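Local coordinates for spike protein P1 (Pseudoalteromonas phage pm2, PDB 2VVE) that serves as the receptor-binding spike protein at the fivefold vertices of the marine bacteriophage virion, at residues D21-L26 against E49-L54. Residues are numbered along the deposited sequence; the frame is centred on the assembly and turned at random.
Sequences DGVREL and ENMTAL
Val23 and Thr52 mark the closest backbone approach, with CA atoms 6.4 Å apart, where residues 21-26 and 49-54 pass in opposite directions without a hydrogen bond between them. The contact is built on the two methyl branches of Val23, each of which meets a different part of the facing loop. CG1, anti to the backbone N (chi1 176°), lies 3.9 Å from CE of Met51, while the same methyl rests 3.8 Å from the backbone O of Met51. The other branch, Val23 CG2, sits 3.7 Å from Ala53 CB and also packs on the main chain linking Thr52 to Ala53, with Thr52 C at 3.9 Å. Met51 and Ala53 therefore present their side chains to the valine, whereas the CB of the intervening Thr52 points away from it. The Met51 chain is extended as far as SD and then bends (chi3 73°), bringing its terminal methyl to the valine. What joins the segments is purely van der Waals packing.

On the 21-26 side, Arg24 closes the turn with a side-on, two-nitrogen grip on Asp21. Its NE makes a nearly straight hydrogen bond of 2.7 Å to the backbone O of Asp21, close to the guanidinium plane. NH2 forms a salt bridge of 2.9 Å with Asp21 OD1, approaching from above the carboxylate plane.

Behind the contact runs strand 78-81: Arg24 pairs with Tyr80 through the backbone, and Met51 and Ala53 touch Asn79 and Trp81. In the jelly roll's CHEF sheet, 24-27 is edge strand C and 78-81 is strand H, so the contact is plain packing of the E-F loop across H to the B-C turn and the start of C.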
loop_
_atom_site.group_PDB
_atom_site.type_symbol
_atom_site.label_atom_id
_atom_site.label_comp_id
_atom_site.label_asym_id
_atom_site.label_seq_id
_atom_site.Cartn_x
_atom_site.Cartn_y
_atom_site.Cartn_z
ATOM N N ASP A 21 -0.152 26.827 12.577
ATOM C CA ASP A 21 -1.158 27.303 11.631
ATOM C C ASP A 21 -0.704 28.446 10.732
ATOM O O ASP A 21 0.165 29.247 11.095
ATOM C CB ASP A 21 -2.422 27.748 12.384
ATOM C CG ASP A 21 -2.134 28.859 13.392
ATOM O OD1 ASP A 21 -1.223 28.692 14.236
ATOM O OD2 ASP A 21 -2.803 29.900 13.334
ATOM N N GLY A 22 -1.351 28.551 9.581
ATOM C CA GLY A 22 -0.997 29.575 8.594
ATOM C C GLY A 22 0.313 29.255 7.892
ATOM O O GLY A 22 0.920 28.213 8.136
ATOM N N VAL A 23 0.753 30.156 7.023
ATOM C CA VAL A 23 2.020 29.937 6.304
ATOM C C VAL A 23 3.157 30.335 7.229
ATOM O O VAL A 23 3.204 31.470 7.729
ATOM C CB VAL A 23 2.077 30.697 4.960
ATOM C CG1 VAL A 23 3.455 30.509 4.309
ATOM C CG2 VAL A 23 0.984 30.208 4.024
ATOM N N ARG A 24 4.029 29.369 7.498
ATOM C CA ARG A 24 5.166 29.535 8.395
ATOM C C ARG A 24 6.406 28.987 7.724
ATOM O O ARG A 24 6.333 28.199 6.790
ATOM C CB ARG A 24 4.928 28.789 9.717
ATOM C CG ARG A 24 3.794 29.376 10.549
ATOM C CD ARG A 24 3.655 28.694 11.877
ATOM N NE ARG A 24 2.460 29.161 12.597
ATOM C CZ ARG A 24 2.470 29.679 13.820
ATOM N NH1 ARG A 24 3.611 29.791 14.485
ATOM N NH2 ARG A 24 1.330 30.067 14.387
ATOM N N GLU A 25 7.559 29.406 8.213
ATOM C CA GLU A 25 8.808 28.911 7.674
ATOM C C GLU A 25 9.079 27.483 8.162
ATOM O O GLU A 25 8.956 27.198 9.356
ATOM C CB GLU A 25 9.934 29.841 8.103
ATOM C CG GLU A 25 11.204 29.619 7.350
ATOM C CD GLU A 25 12.239 30.654 7.687
ATOM O OE1 GLU A 25 12.725 30.637 8.834
ATOM O OE2 GLU A 25 12.577 31.460 6.794
ATOM N N LEU A 26 9.419 26.590 7.235
ATOM C CA LEU A 26 9.803 25.226 7.580
ATOM C C LEU A 26 11.307 25.174 7.836
ATOM O O LEU A 26 11.759 24.584 8.817
ATOM C CB LEU A 26 9.431 24.254 6.458
ATOM C CG LEU A 26 9.733 22.786 6.746
ATOM C CD1 LEU A 26 8.719 22.229 7.737
ATOM C CD2 LEU A 26 9.751 22.003 5.449
ATOM N N GLU A 49 9.112 31.902 -1.067
ATOM C CA GLU A 49 8.691 33.141 -0.401
ATOM C C GLU A 49 7.358 33.682 -0.918
ATOM O O GLU A 49 6.692 34.472 -0.235
ATOM C CB GLU A 49 9.797 34.196 -0.497
ATOM C CG GLU A 49 11.067 33.798 0.265
ATOM C CD GLU A 49 12.213 34.785 0.092
ATOM O OE1 GLU A 49 12.795 34.849 -1.016
ATOM O OE2 GLU A 49 12.545 35.483 1.075
ATOM N N ASN A 50 6.958 33.224 -2.104
ATOM C CA ASN A 50 5.696 33.635 -2.721
ATOM C C ASN A 50 4.444 32.925 -2.204
ATOM O O ASN A 50 3.327 33.391 -2.452
ATOM C CB ASN A 50 5.775 33.505 -4.249
ATOM C CG ASN A 50 5.889 32.060 -4.723
ATOM O OD1 ASN A 50 6.847 31.343 -4.398
ATOM N ND2 ASN A 50 4.922 31.640 -5.525
ATOM N N MET A 51 4.629 31.814 -1.494
ATOM C CA MET A 51 3.494 31.012 -1.019
ATOM C C MET A 51 2.625 31.757 -0.005
ATOM O O MET A 51 3.137 32.316 0.969
ATOM C CB MET A 51 3.957 29.676 -0.432
ATOM C CG MET A 51 2.795 28.712 -0.229
ATOM S SD MET A 51 3.280 27.073 0.313
ATOM C CE MET A 51 3.740 27.425 1.997
ATOM N N THR A 52 1.314 31.744 -0.251
ATOM C CA THR A 52 0.333 32.362 0.627
ATOM C C THR A 52 -0.819 31.385 0.794
ATOM O O THR A 52 -0.925 30.415 0.045
ATOM C CB THR A 52 -0.201 33.692 0.032
ATOM O OG1 THR A 52 -0.781 33.441 -1.255
ATOM C CG2 THR A 52 0.923 34.726 -0.098
ATOM N N ALA A 53 -1.683 31.628 1.775
ATOM C CA ALA A 53 -2.841 30.762 1.994
ATOM C C ALA A 53 -4.033 31.561 2.505
ATOM O O ALA A 53 -4.579 31.273 3.569
ATOM C CB ALA A 53 -2.495 29.605 2.951
ATOM N N LEU A 54 -4.403 32.588 1.746
ATOM C CA LEU A 54 -5.596 33.388 2.032
ATOM C C LEU A 54 -6.864 32.545 1.949
ATOM O O LEU A 54 -7.097 31.860 0.953
ATOM C CB LEU A 54 -5.679 34.585 1.078
ATOM C CG LEU A 54 -5.017 35.892 1.534
ATOM C CD1 LEU A 54 -3.519 35.738 1.805
ATOM C CD2 LEU A 54 -5.268 36.987 0.505
#